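Local structure of gentamicin resistance protein (Enterococcus gallinarum, 6CTZ) at residues Lys54-Leu58 with Ala131-Pro137; Leu141-Leu146 with Phe172-Met176; Tyr184-His190 with Asp217-Pro223; Asp224-Leu230 with Val242-Glu248. The protein probably catalyses phosphate transfer from a guanosine nucleotide to the 2''-hydroxyl of aminoglycosides such as kanamycin, so conferring resistance to gentamicin. The protein carries 2 engineered substitutions. One frame throughout, in Å; residues are numbered along the deposited sequence.

Interaction 1 of 4, residues Lys54-Leu58 with Ala131-Pro137; sequences KEIQL and AISAGVP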
# COMPACT_ATOMS: atom_id res chain seq x y z
N LYS A 54 -1.13 9.64 11.70
CA LYS A 54 -2.08 8.54 11.78
C LYS A 54 -1.40 7.25 12.22
O LYS A 54 -1.86 6.58 13.14
CB LYS A 54 -2.76 8.36 10.42
CG LYS A 54 -3.58 7.08 10.27
CD LYS A 54 -4.19 6.97 8.88
CE LYS A 54 -3.15 6.78 7.79
NZ LYS A 54 -3.78 6.96 6.43
N GLU A 55 -0.26 6.90 11.59
CA GLU A 55 0.44 5.68 11.97
C GLU A 55 0.89 5.71 13.43
O GLU A 55 0.85 4.68 14.11
CB GLU A 55 1.63 5.41 11.04
CG GLU A 55 1.23 5.04 9.61
CD GLU A 55 2.42 4.57 8.81
OE1 GLU A 55 3.09 5.42 8.20
OE2 GLU A 55 2.71 3.35 8.81
N ILE A 56 1.34 6.87 13.91
CA ILE A 56 1.78 6.98 15.30
C ILE A 56 0.67 6.55 16.26
O ILE A 56 0.92 5.90 17.28
CB ILE A 56 2.28 8.41 15.59
CG1 ILE A 56 3.64 8.64 14.92
CG2 ILE A 56 2.33 8.68 17.10
CD1 ILE A 56 4.07 10.09 14.88
N GLN A 57 -0.58 6.91 15.94
CA GLN A 57 -1.70 6.56 16.80
C GLN A 57 -2.20 5.15 16.53
O GLN A 57 -2.61 4.44 17.46
CB GLN A 57 -2.85 7.54 16.60
CG GLN A 57 -2.53 8.99 16.92
CD GLN A 57 -3.62 9.90 16.38
OE1 GLN A 57 -3.46 10.51 15.32
NE2 GLN A 57 -4.74 9.97 17.09
N LEU A 58 -2.22 4.73 15.26
CA LEU A 58 -2.86 3.47 14.89
C LEU A 58 -1.99 2.27 15.24
O LEU A 58 -2.49 1.26 15.76
CB LEU A 58 -3.18 3.46 13.40
CG LEU A 58 -3.73 2.14 12.87
CD1 LEU A 58 -5.11 1.83 13.46
CD2 LEU A 58 -3.80 2.13 11.35
N ALA A 131 -10.14 2.75 15.09
CA ALA A 131 -9.29 3.28 14.03
C ALA A 131 -9.61 4.74 13.72
O ALA A 131 -8.70 5.56 13.59
CB ALA A 131 -9.42 2.41 12.78
N ILE A 132 -10.90 5.09 13.61
CA ILE A 132 -11.26 6.48 13.33
C ILE A 132 -10.73 7.41 14.42
O ILE A 132 -10.23 8.50 14.15
CB ILE A 132 -12.77 6.64 13.12
CG1 ILE A 132 -13.25 5.82 11.92
CG2 ILE A 132 -13.13 8.11 12.93
CD1 ILE A 132 -14.77 5.72 11.83
N SER A 133 -10.84 6.97 15.69
CA SER A 133 -10.35 7.77 16.80
C SER A 133 -8.84 7.98 16.73
O SER A 133 -8.33 8.95 17.31
CB SER A 133 -10.73 7.09 18.12
OG SER A 133 -9.82 6.05 18.45
N ALA A 134 -8.12 7.10 16.04
CA ALA A 134 -6.68 7.20 15.84
C ALA A 134 -6.31 7.98 14.59
O ALA A 134 -5.15 7.94 14.17
CB ALA A 134 -6.06 5.80 15.80
N GLY A 135 -7.26 8.67 13.98
CA GLY A 135 -6.97 9.48 12.81
C GLY A 135 -7.07 8.76 11.48
O GLY A 135 -6.65 9.33 10.46
N VAL A 136 -7.59 7.54 11.45
CA VAL A 136 -7.77 6.82 10.18
C VAL A 136 -8.96 7.45 9.46
O VAL A 136 -10.05 7.52 10.03
CB VAL A 136 -7.97 5.32 10.42
CG1 VAL A 136 -8.18 4.58 9.12
CG2 VAL A 136 -6.76 4.74 11.16
N PRO A 137 -8.79 7.93 8.23
CA PRO A 137 -9.91 8.57 7.53
C PRO A 137 -10.90 7.54 7.02
O PRO A 137 -10.56 6.39 6.74
CB PRO A 137 -9.23 9.28 6.36
CG PRO A 137 -8.06 8.40 6.06
CD PRO A 137 -7.57 7.91 7.40
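The carbonyl oxygen of Ala-131, a residue whose methyl faces Leu-58 CD1 across the contact, is gripped by two backbone donors. Ala-134 N lies 3.0 Å and Val-136 N 3.1 Å from Ala-131 O, and they reach it from opposite faces of the carbonyl plane. The bond from Val-136 N and that from Gly-135 N to Ile-132 O make a Schellman motif, with Gly-135 at the C-prime position; Ala-134 N is an additional donor. The phi of Gly-135, 88°, suits glycine, since a CB there would jam against the preceding carbonyl. The turn that closes helix 128-133 is thereby given a firm shape, and helix 46-62 packs against it. The Ala-134 methyl rests on Gln-57 CB, 3.7 Å away. Much of the remaining contact is made by the aliphatic chain of Lys-54. CG points away from its own backbone nitrogen (chi1 169°) and an extended chi2 lays Lys-54 CD 3.8 Å from Pro-137 CD, the two side chains meeting at about a right angle. The CG2 methyl of Val-136 is 4.0 Å from Lys-54 CG and equally 4.0 Å from Leu-58 CD2, so one methyl touches both side chains. No clear hydrogen bond spans the segments; a bend at chi3 directs the ammonium of Lys-54 onward to Gly-216 O and Ala-218 O. Helix 46-62, placed like helix C of protein kinases, turns Glu-55 the other way, to a salt bridge with Arg-41 of strand 38-43, while Ile-56 packs on strand 73-78; the contact therefore joins the nucleotide-binding sheet's helix to the helical lobe.

Interaction 2 of 4, residues Leu141-Leu146 with Phe172-Met176; sequences LKNKIL and FQSYM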
# COMPACT_ATOMS: atom_id res chain seq x y z
N LEU A 141 -15.13 4.92 -1.20
CA LEU A 141 -14.38 4.56 -2.40
C LEU A 141 -15.13 4.93 -3.67
O LEU A 141 -14.51 5.31 -4.67
CB LEU A 141 -14.01 3.08 -2.36
CG LEU A 141 -13.05 2.61 -3.44
CD1 LEU A 141 -11.84 3.53 -3.51
CD2 LEU A 141 -12.62 1.17 -3.16
N LYS A 142 -16.46 4.83 -3.66
CA LYS A 142 -17.23 5.23 -4.84
C LYS A 142 -17.00 6.69 -5.18
O LYS A 142 -16.78 7.04 -6.34
CB LYS A 142 -18.71 4.96 -4.59
CG LYS A 142 -19.59 5.25 -5.80
CD LYS A 142 -21.06 5.09 -5.47
CE LYS A 142 -21.93 5.32 -6.70
NZ LYS A 142 -23.38 5.08 -6.42
N ASN A 143 -17.00 7.56 -4.17
CA ASN A 143 -16.79 8.98 -4.41
C ASN A 143 -15.36 9.28 -4.84
O ASN A 143 -15.12 10.17 -5.66
CB ASN A 143 -17.16 9.78 -3.15
CG ASN A 143 -16.87 11.25 -3.30
OD1 ASN A 143 -17.57 11.97 -4.02
ND2 ASN A 143 -15.82 11.72 -2.62
N LYS A 144 -14.38 8.54 -4.30
CA LYS A 144 -13.00 8.72 -4.71
C LYS A 144 -12.82 8.39 -6.19
O LYS A 144 -12.11 9.10 -6.92
CB LYS A 144 -12.08 7.85 -3.85
CG LYS A 144 -10.59 8.01 -4.13
CD LYS A 144 -9.77 7.22 -3.12
CE LYS A 144 -8.28 7.47 -3.30
NZ LYS A 144 -7.46 6.80 -2.25
N ILE A 145 -13.46 7.32 -6.66
CA ILE A 145 -13.34 6.94 -8.06
C ILE A 145 -14.09 7.92 -8.96
O ILE A 145 -13.67 8.19 -10.08
CB ILE A 145 -13.77 5.47 -8.22
CG1 ILE A 145 -12.75 4.56 -7.54
CG2 ILE A 145 -13.97 5.10 -9.70
CD1 ILE A 145 -13.23 3.15 -7.26
N LEU A 146 -15.20 8.48 -8.47
CA LEU A 146 -15.89 9.52 -9.21
C LEU A 146 -14.97 10.72 -9.44
O LEU A 146 -14.85 11.23 -10.56
CB LEU A 146 -17.16 9.94 -8.47
CG LEU A 146 -17.95 11.09 -9.09
CD1 LEU A 146 -18.45 10.71 -10.47
CD2 LEU A 146 -19.11 11.48 -8.18
N PHE A 172 -14.61 2.78 -16.00
CA PHE A 172 -15.22 3.63 -14.98
C PHE A 172 -16.72 3.37 -14.88
O PHE A 172 -17.26 3.24 -13.78
CB PHE A 172 -14.93 5.10 -15.26
CG PHE A 172 -13.59 5.57 -14.78
CD1 PHE A 172 -13.34 5.76 -13.43
CD2 PHE A 172 -12.58 5.85 -15.69
CE1 PHE A 172 -12.10 6.21 -12.99
CE2 PHE A 172 -11.34 6.30 -15.26
CZ PHE A 172 -11.10 6.47 -13.90
N GLN A 173 -17.40 3.30 -16.03
CA GLN A 173 -18.84 3.07 -15.99
C GLN A 173 -19.18 1.68 -15.47
O GLN A 173 -20.16 1.52 -14.73
CB GLN A 173 -19.47 3.33 -17.36
CG GLN A 173 -19.46 4.80 -17.75
CD GLN A 173 -19.84 5.71 -16.60
OE1 GLN A 173 -18.99 6.39 -16.02
NE2 GLN A 173 -21.12 5.73 -16.25
N SER A 174 -18.38 0.67 -15.80
CA SER A 174 -18.65 -0.68 -15.30
C SER A 174 -18.57 -0.72 -13.78
O SER A 174 -19.35 -1.43 -13.13
CB SER A 174 -17.69 -1.68 -15.93
OG SER A 174 -18.00 -1.88 -17.30
N TYR A 175 -17.63 0.02 -13.19
CA TYR A 175 -17.59 0.11 -11.74
C TYR A 175 -18.78 0.92 -11.22
O TYR A 175 -19.54 0.45 -10.38
CB TYR A 175 -16.27 0.72 -11.26
CG TYR A 175 -16.27 1.00 -9.78
CD1 TYR A 175 -16.02 -0.01 -8.86
CD2 TYR A 175 -16.56 2.27 -9.29
CE1 TYR A 175 -16.04 0.23 -7.50
CE2 TYR A 175 -16.59 2.52 -7.94
CZ TYR A 175 -16.32 1.50 -7.04
OH TYR A 175 -16.35 1.75 -5.69
N MET A 176 -18.95 2.14 -11.74
CA MET A 176 -19.85 3.10 -11.11
C MET A 176 -21.31 2.67 -11.19
O MET A 176 -22.09 2.99 -10.28
CB MET A 176 -19.68 4.49 -11.73
CG MET A 176 -18.33 5.14 -11.42
SD MET A 176 -18.05 5.57 -9.68
CE MET A 176 -19.54 6.47 -9.29
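An apolar helix-to-helix contact, in which Ile-145 and Lys-142 meet Phe-172, Tyr-175 and Met-176, joins helix 141-155 to helix 162-176 in the helical lobe. The short segments run nearly antiparallel, at 159°, with axes 10.9 Å apart, a separation bridged by large side chains. Ile-145 is the centrepiece, and its two branches divide the work. CD1 lies over a face of the Tyr-175 ring, 3.8 Å from the centroid, in a CH-pi contact displaced toward the rim. CG2, pointing anti to the backbone nitrogen because chi1 is -68°, instead meets the Phe-172 ring in plane at its edge, 3.8 Å from Phe-172 CD1. Met-176 works on the outer side: bent at both chi2 and chi3, it folds back so that Met-176 CE lies 3.7 Å from Lys-142 CG. The fully extended lysine thus lends its methylene groups to the apolar surface. Tyr-175 reaches the start of the opposing helix, its OH 3.7 Å from Lys-142 CA, which sits at the ring's edge. Phe-172 stacks further on Phe-264 of helix 251-276, and Ile-145 touches Phe-261 and Phe-264 of the same helix, making this a three-helix junction. With no hydrogen bond between the segments, cohesion here depends on shape and dispersion, and Ile-145 meets one ring at its face and another at its edge.

Interaction 3 of 4, residues Tyr184-His190 with Asp217-Pro223; sequences YTPRLIH and DAAISDP. With KAN (kanamycin a), chain E.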
# COMPACT_ATOMS: atom_id res chain seq x y z
N TYR A 184 -20.53 -1.67 -0.16
CA TYR A 184 -19.67 -2.51 0.67
C TYR A 184 -19.88 -2.14 2.13
O TYR A 184 -20.41 -1.07 2.45
CB TYR A 184 -18.19 -2.37 0.27
CG TYR A 184 -17.64 -0.96 0.38
CD1 TYR A 184 -17.09 -0.51 1.58
CD2 TYR A 184 -17.67 -0.08 -0.70
CE1 TYR A 184 -16.58 0.78 1.69
CE2 TYR A 184 -17.17 1.20 -0.59
CZ TYR A 184 -16.62 1.63 0.60
OH TYR A 184 -16.12 2.91 0.73
N THR A 185 -19.45 -3.04 3.01
CA THR A 185 -19.35 -2.71 4.43
C THR A 185 -17.93 -2.22 4.70
O THR A 185 -16.98 -2.97 4.45
CB THR A 185 -19.66 -3.91 5.31
OG1 THR A 185 -20.99 -4.37 5.03
CG2 THR A 185 -19.57 -3.54 6.79
N PRO A 186 -17.74 -0.99 5.17
CA PRO A 186 -16.38 -0.48 5.35
C PRO A 186 -15.64 -1.21 6.46
O PRO A 186 -16.22 -1.68 7.44
CB PRO A 186 -16.61 1.00 5.71
CG PRO A 186 -18.00 1.31 5.26
CD PRO A 186 -18.77 0.04 5.40
N ARG A 187 -14.32 -1.30 6.29
CA ARG A 187 -13.45 -1.94 7.27
C ARG A 187 -12.13 -1.17 7.29
O ARG A 187 -11.81 -0.44 6.35
CB ARG A 187 -13.08 -3.36 6.83
CG ARG A 187 -14.23 -4.27 6.50
CD ARG A 187 -14.95 -4.72 7.74
NE ARG A 187 -16.04 -5.61 7.39
CZ ARG A 187 -16.97 -6.03 8.24
NH1 ARG A 187 -16.93 -5.65 9.51
NH2 ARG A 187 -17.94 -6.84 7.82
N LEU A 188 -11.36 -1.36 8.35
CA LEU A 188 -9.96 -0.94 8.31
C LEU A 188 -9.23 -1.71 7.22
O LEU A 188 -9.28 -2.94 7.20
CB LEU A 188 -9.28 -1.20 9.65
CG LEU A 188 -7.78 -0.85 9.68
CD1 LEU A 188 -7.55 0.64 9.47
CD2 LEU A 188 -7.15 -1.32 10.99
N ILE A 189 -8.55 -0.99 6.32
CA ILE A 189 -7.68 -1.60 5.32
C ILE A 189 -6.27 -1.05 5.47
O ILE A 189 -6.06 0.06 5.96
CB ILE A 189 -8.19 -1.39 3.87
CG1 ILE A 189 -8.13 0.07 3.43
CG2 ILE A 189 -9.60 -1.93 3.71
CD1 ILE A 189 -8.32 0.26 1.94
N HIS A 190 -5.29 -1.85 5.02
CA HIS A 190 -3.91 -1.38 4.97
C HIS A 190 -3.77 -0.26 3.94
O HIS A 190 -3.12 0.76 4.20
CB HIS A 190 -2.99 -2.56 4.66
CG HIS A 190 -1.55 -2.19 4.51
ND1 HIS A 190 -1.03 -1.63 3.36
CD2 HIS A 190 -0.50 -2.36 5.36
CE1 HIS A 190 0.27 -1.45 3.51
NE2 HIS A 190 0.62 -1.88 4.71
N ASP A 217 -1.33 4.51 4.12
CA ASP A 217 -2.59 4.58 3.39
C ASP A 217 -3.74 3.94 4.15
O ASP A 217 -4.81 3.74 3.58
CB ASP A 217 -2.44 3.98 2.00
CG ASP A 217 -1.64 4.86 1.07
OD1 ASP A 217 -2.02 6.04 0.87
OD2 ASP A 217 -0.62 4.38 0.53
N ALA A 218 -3.56 3.62 5.43
CA ALA A 218 -4.63 2.99 6.19
C ALA A 218 -5.89 3.85 6.15
O ALA A 218 -5.84 5.08 6.27
CB ALA A 218 -4.21 2.75 7.64
N ALA A 219 -7.03 3.19 5.96
CA ALA A 219 -8.28 3.90 5.76
C ALA A 219 -9.42 3.00 6.21
O ALA A 219 -9.26 1.78 6.31
CB ALA A 219 -8.47 4.29 4.29
N ILE A 220 -10.57 3.61 6.49
CA ILE A 220 -11.81 2.86 6.63
C ILE A 220 -12.45 2.88 5.24
O ILE A 220 -12.89 3.94 4.77
CB ILE A 220 -12.75 3.48 7.67
CG1 ILE A 220 -12.03 3.60 9.03
CG2 ILE A 220 -14.03 2.67 7.76
CD1 ILE A 220 -11.43 2.31 9.51
N SER A 221 -12.42 1.75 4.55
CA SER A 221 -12.82 1.74 3.15
C SER A 221 -13.25 0.33 2.75
O SER A 221 -13.56 -0.50 3.61
CB SER A 221 -11.66 2.27 2.28
OG SER A 221 -12.10 2.57 0.97
N ASP A 222 -13.26 0.07 1.46
CA ASP A 222 -13.72 -1.21 0.96
C ASP A 222 -12.64 -2.26 1.18
O ASP A 222 -11.54 -2.11 0.64
CB ASP A 222 -14.00 -1.07 -0.53
CG ASP A 222 -14.65 -2.29 -1.14
OD1 ASP A 222 -14.57 -3.41 -0.56
OD2 ASP A 222 -15.23 -2.14 -2.23
N PRO A 223 -12.90 -3.32 1.96
CA PRO A 223 -11.85 -4.33 2.18
C PRO A 223 -11.35 -4.97 0.90
O PRO A 223 -10.20 -5.43 0.86
CB PRO A 223 -12.53 -5.34 3.12
CG PRO A 223 -14.02 -5.15 2.86
CD PRO A 223 -14.17 -3.68 2.63
C1 KAN E . 2.97 1.25 -10.09
C2 KAN E . 2.23 0.94 -11.39
C3 KAN E . 2.75 -0.36 -11.97
C4 KAN E . 4.24 -0.19 -12.20
C5 KAN E . 4.96 0.16 -10.91
C6 KAN E . 6.45 0.42 -11.14
C7 KAN E . 2.20 0.17 -4.96
C8 KAN E . 2.51 1.54 -5.56
C9 KAN E . 2.24 1.54 -7.06
C10 KAN E . 3.03 0.43 -7.78
C11 KAN E . 2.76 -0.92 -7.12
C12 KAN E . 3.06 -0.90 -5.63
C13 KAN E . 2.07 3.84 -4.88
C14 KAN E . 1.70 4.51 -3.57
C15 KAN E . 0.18 4.44 -3.40
C16 KAN E . -0.50 5.07 -4.60
C17 KAN E . -0.01 4.41 -5.88
C18 KAN E . -0.59 5.13 -7.08
N1 KAN E . 7.05 0.80 -9.87
N2 KAN E . 3.54 -1.98 -7.75
N3 KAN E . 2.44 0.21 -3.52
N4 KAN E . -0.27 5.10 -2.18
O5 KAN E . 4.39 1.29 -10.24
O6 KAN E . 0.83 0.84 -11.12
O7 KAN E . 2.09 -0.67 -13.20
O8 KAN E . 4.77 -1.41 -12.73
O9 KAN E . 2.59 0.27 -9.13
O10 KAN E . 2.64 2.80 -7.62
O11 KAN E . 1.66 2.47 -4.87
O12 KAN E . 1.41 4.51 -5.95
O13 KAN E . 2.41 3.86 -2.52
O14 KAN E . -1.93 4.90 -4.55
O15 KAN E . -0.12 4.50 -8.28
O HOH W 1 -15.74 3.74 3.52
O HOH W 2 -0.58 1.83 3.74
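Arg-187 and Ser-221 exchange two backbone hydrogen bonds, Arg-187 N to Ser-221 O and Ser-221 N to Arg-187 O, each 2.9 Å. A second antiparallel hydrogen-bonded pair follows: Ile-189 N reaches Ala-219 O at 2.9 Å, nearly along the C=O axis, while the return bond from Ala-219 N to Ile-189 O is longer, 3.3 Å. Between them Leu-188 and Ile-220 form the non-hydrogen-bonded pair. Beyond the ladder, one water is 2.8 Å from His-190 O and accepts a bond from Asp-217 N. Another links Tyr-184 OH to Ile-220 O; the hydroxyl is also bonded to Leu-141 N. Tyr-184 holds CG between its backbone nitrogen and carbonyl carbon (chi1 60°), folding the ring over Asp-222, whose CB lies 3.6 Å from the ring centroid, almost on the normal. The carboxylate stacks near the ring at only 14° between planes, with its oxygens engaged by Lys-257 and Asp-224 N. Ser-221 OG, too, is satisfied, by Thr-139 O. At the far end, N4 of kanamycin donates to Asp-217 OD2 at 2.8 Å, close to Asp-192, which binds the drug as well. His-190 opens the HGD sequence of the catalytic loop, and Asp-217 follows the magnesium ligand Asp-214. Backbone pairing thus ties strand 187-189 to residues 219-221 near drug and metal; Asp-217 turns its charge to kanamycin, whereas that of Asp-222 is used within the protein.

Interaction 4 of 4, residues Asp224-Leu230 with Val242-Glu248; sequences DYDYVYL and VMAYRGE. With KAN (kanamycin a), chain E.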
# COMPACT_ATOMS: atom_id res chain seq x y z
N ASP A 224 -12.16 -5.00 -0.15
CA ASP A 224 -11.68 -5.57 -1.41
C ASP A 224 -10.54 -4.76 -2.01
O ASP A 224 -9.81 -5.28 -2.87
CB ASP A 224 -12.83 -5.69 -2.41
CG ASP A 224 -13.88 -6.69 -1.97
OD1 ASP A 224 -13.55 -7.60 -1.19
OD2 ASP A 224 -15.03 -6.58 -2.44
N TYR A 225 -10.37 -3.50 -1.61
CA TYR A 225 -9.25 -2.72 -2.13
C TYR A 225 -7.90 -3.33 -1.75
O TYR A 225 -6.92 -3.17 -2.48
CB TYR A 225 -9.32 -1.25 -1.70
CG TYR A 225 -8.31 -0.45 -2.48
CD1 TYR A 225 -8.59 -0.03 -3.78
CD2 TYR A 225 -7.04 -0.17 -1.95
CE1 TYR A 225 -7.66 0.66 -4.53
CE2 TYR A 225 -6.10 0.53 -2.70
CZ TYR A 225 -6.42 0.94 -3.98
OH TYR A 225 -5.50 1.63 -4.74
N ASP A 226 -7.84 -4.05 -0.62
CA ASP A 226 -6.55 -4.62 -0.23
C ASP A 226 -6.13 -5.78 -1.11
O ASP A 226 -5.05 -6.34 -0.89
CB ASP A 226 -6.53 -5.01 1.25
CG ASP A 226 -6.02 -3.88 2.16
OD1 ASP A 226 -5.51 -2.85 1.66
OD2 ASP A 226 -6.10 -4.07 3.39
N TYR A 227 -6.92 -6.16 -2.12
CA TYR A 227 -6.46 -7.11 -3.11
C TYR A 227 -5.76 -6.46 -4.30
O TYR A 227 -5.20 -7.19 -5.12
CB TYR A 227 -7.64 -7.93 -3.65
CG TYR A 227 -8.26 -8.89 -2.66
CD1 TYR A 227 -7.57 -10.01 -2.21
CD2 TYR A 227 -9.57 -8.71 -2.22
CE1 TYR A 227 -8.14 -10.90 -1.34
CE2 TYR A 227 -10.16 -9.61 -1.34
CZ TYR A 227 -9.43 -10.70 -0.90
OH TYR A 227 -9.98 -11.62 -0.04
N VAL A 228 -5.78 -5.12 -4.43
CA VAL A 228 -5.39 -4.49 -5.70
C VAL A 228 -3.96 -4.82 -6.09
O VAL A 228 -3.70 -5.16 -7.26
CB VAL A 228 -5.68 -2.97 -5.71
CG1 VAL A 228 -4.83 -2.22 -4.69
CG2 VAL A 228 -5.44 -2.40 -7.11
N TYR A 229 -3.01 -4.73 -5.15
CA TYR A 229 -1.61 -5.01 -5.48
C TYR A 229 -1.26 -6.48 -5.39
O TYR A 229 -0.28 -6.91 -6.01
CB TYR A 229 -0.65 -4.12 -4.68
CG TYR A 229 -0.95 -2.66 -4.90
CD1 TYR A 229 -0.82 -2.09 -6.16
CD2 TYR A 229 -1.40 -1.86 -3.86
CE1 TYR A 229 -1.14 -0.76 -6.39
CE2 TYR A 229 -1.72 -0.52 -4.08
CZ TYR A 229 -1.59 0.01 -5.34
OH TYR A 229 -1.91 1.33 -5.56
N LEU A 230 -2.05 -7.27 -4.66
CA LEU A 230 -1.93 -8.71 -4.82
C LEU A 230 -2.20 -9.10 -6.28
O LEU A 230 -1.45 -9.88 -6.87
CB LEU A 230 -2.89 -9.44 -3.87
CG LEU A 230 -2.60 -9.24 -2.38
CD1 LEU A 230 -3.50 -10.15 -1.54
CD2 LEU A 230 -1.13 -9.44 -2.03
N VAL A 242 -5.44 -16.40 -1.87
CA VAL A 242 -5.76 -15.59 -0.70
C VAL A 242 -7.27 -15.48 -0.52
O VAL A 242 -7.80 -15.68 0.58
CB VAL A 242 -5.10 -14.20 -0.81
CG1 VAL A 242 -5.47 -13.36 0.41
CG2 VAL A 242 -3.57 -14.32 -0.91
N MET A 243 -7.99 -15.20 -1.62
CA MET A 243 -9.44 -15.08 -1.55
C MET A 243 -10.08 -16.36 -1.04
O MET A 243 -11.02 -16.32 -0.24
CB MET A 243 -9.99 -14.73 -2.93
CG MET A 243 -9.62 -13.33 -3.37
SD MET A 243 -10.10 -13.04 -5.08
CE MET A 243 -9.80 -11.27 -5.14
N ALA A 244 -9.58 -17.52 -1.49
CA ALA A 244 -10.16 -18.78 -1.04
C ALA A 244 -9.96 -18.96 0.46
O ALA A 244 -10.89 -19.32 1.18
CB ALA A 244 -9.56 -19.94 -1.83
N TYR A 245 -8.74 -18.71 0.95
CA TYR A 245 -8.50 -18.86 2.38
C TYR A 245 -9.35 -17.90 3.19
O TYR A 245 -9.72 -18.20 4.33
CB TYR A 245 -7.02 -18.67 2.70
CG TYR A 245 -6.17 -19.92 2.54
CD1 TYR A 245 -6.57 -21.12 3.11
CD2 TYR A 245 -4.96 -19.88 1.85
CE1 TYR A 245 -5.79 -22.26 3.00
CE2 TYR A 245 -4.18 -21.02 1.73
CZ TYR A 245 -4.60 -22.20 2.31
OH TYR A 245 -3.82 -23.34 2.20
N ARG A 246 -9.67 -16.74 2.62
CA ARG A 246 -10.55 -15.80 3.31
C ARG A 246 -12.02 -16.17 3.20
O ARG A 246 -12.85 -15.55 3.88
CB ARG A 246 -10.34 -14.38 2.81
CG ARG A 246 -9.01 -13.81 3.21
CD ARG A 246 -8.87 -12.34 2.89
NE ARG A 246 -9.68 -11.50 3.77
CZ ARG A 246 -9.95 -10.22 3.51
NH1 ARG A 246 -9.49 -9.68 2.39
NH2 ARG A 246 -10.68 -9.49 4.36
N GLY A 247 -12.37 -17.16 2.39
CA GLY A 247 -13.77 -17.54 2.28
C GLY A 247 -14.58 -16.60 1.43
O GLY A 247 -15.80 -16.51 1.62
N GLU A 248 -13.95 -15.87 0.53
CA GLU A 248 -14.70 -15.05 -0.41
C GLU A 248 -15.59 -15.94 -1.26
O GLU A 248 -15.31 -17.12 -1.48
CB GLU A 248 -13.75 -14.27 -1.31
CG GLU A 248 -12.73 -13.38 -0.60
CD GLU A 248 -13.31 -12.10 0.00
OE1 GLU A 248 -14.55 -11.90 0.00
OE2 GLU A 248 -12.50 -11.28 0.47
C1 KAN E . 2.97 1.25 -10.09
C2 KAN E . 2.23 0.94 -11.39
C3 KAN E . 2.75 -0.36 -11.97
C4 KAN E . 4.24 -0.19 -12.20
C5 KAN E . 4.96 0.16 -10.91
C6 KAN E . 6.45 0.42 -11.14
C7 KAN E . 2.20 0.17 -4.96
C8 KAN E . 2.51 1.54 -5.56
C9 KAN E . 2.24 1.54 -7.06
C10 KAN E . 3.03 0.43 -7.78
C11 KAN E . 2.76 -0.92 -7.12
C12 KAN E . 3.06 -0.90 -5.63
C13 KAN E . 2.07 3.84 -4.88
C14 KAN E . 1.70 4.51 -3.57
C15 KAN E . 0.18 4.44 -3.40
C16 KAN E . -0.50 5.07 -4.60
C17 KAN E . -0.01 4.41 -5.88
C18 KAN E . -0.59 5.13 -7.08
N1 KAN E . 7.05 0.80 -9.87
N2 KAN E . 3.54 -1.98 -7.75
N3 KAN E . 2.44 0.21 -3.52
N4 KAN E . -0.27 5.10 -2.18
O5 KAN E . 4.39 1.29 -10.24
O6 KAN E . 0.83 0.84 -11.12
O7 KAN E . 2.09 -0.67 -13.20
O8 KAN E . 4.77 -1.41 -12.73
O9 KAN E . 2.59 0.27 -9.13
O10 KAN E . 2.64 2.80 -7.62
O11 KAN E . 1.66 2.47 -4.87
O12 KAN E . 1.41 4.51 -5.95
O13 KAN E . 2.41 3.86 -2.52
O14 KAN E . -1.93 4.90 -4.55
O15 KAN E . -0.12 4.50 -8.28
O HOH W 3 -12.65 -8.61 1.30
O HOH W 4 -15.51 -9.46 -0.77
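Tyr-227, with chi1 at -68°, swings its ring toward helix 236-246, and Glu-248, bent at chi2 (-74°), folds back to meet the hydroxyl. Tyr-227 OH donates to Glu-248 OE2 at 2.6 Å; OE2 accepts through its anti lone pair and lies at the edge of the ring, near its plane. Arg-246, given in one of two conformers, adds only a weak bond from NH1 to the same hydroxyl, and its NE is held by Asn-121. The extended chain of Met-243 runs to a face of the ring, with CE 3.8 Å from the Tyr-227 centroid, over its centre, and SD farther above, a Met-aromatic contact. Val-242 CG1 lies 4.0 Å from Tyr-227 CE1 at the edge. Asp-224 OD1 and Glu-248 OE2 are like charges 4.2 Å apart, yet two waters donate to both carboxylates, one linking OD1 to OE2 and the other OD1 to OE1, which probably eases the repulsion. Asp-224 OD2 also forms a salt bridge with Lys-257, which probably offsets its charge. Glu-248 can also bind magnesium, though that ion is absent here. In segment 224-230, Tyr-229 lays one ring face over C7 of kanamycin and the other on Val-228 CG1. Glu-248 N to Met-243 O and Gly-247 N to Ala-244 O form a Schellman motif, and this closed end of helix 236-246 packs against the 3-10 turn leading into helix 228-234 of the kanamycin-binding lobe.

Interactions 1 to 4 show chemistry following position. Interaction 3 is the shared hub: Lys-54 and Pro-137 of interaction 1 bond to Ala-218 and Ile-220, Leu-141 of interaction 2 bonds to Tyr-184, and Asp-226 of interaction 4 bonds to His-190. All four are partly buried, but interaction 3 is held by a ladder of backbone bonds, whereas the other three are side-chain contacts. Interaction 2, whose centre lies about 20 Å from the centre of the chain, is apolar and touches no ligand. Interaction 1 joins the two lobes by aliphatic packing and a helix-ending turn. Interactions 3 and 4 both touch kanamycin, one by a carboxylate bond, the other by a tyrosine face.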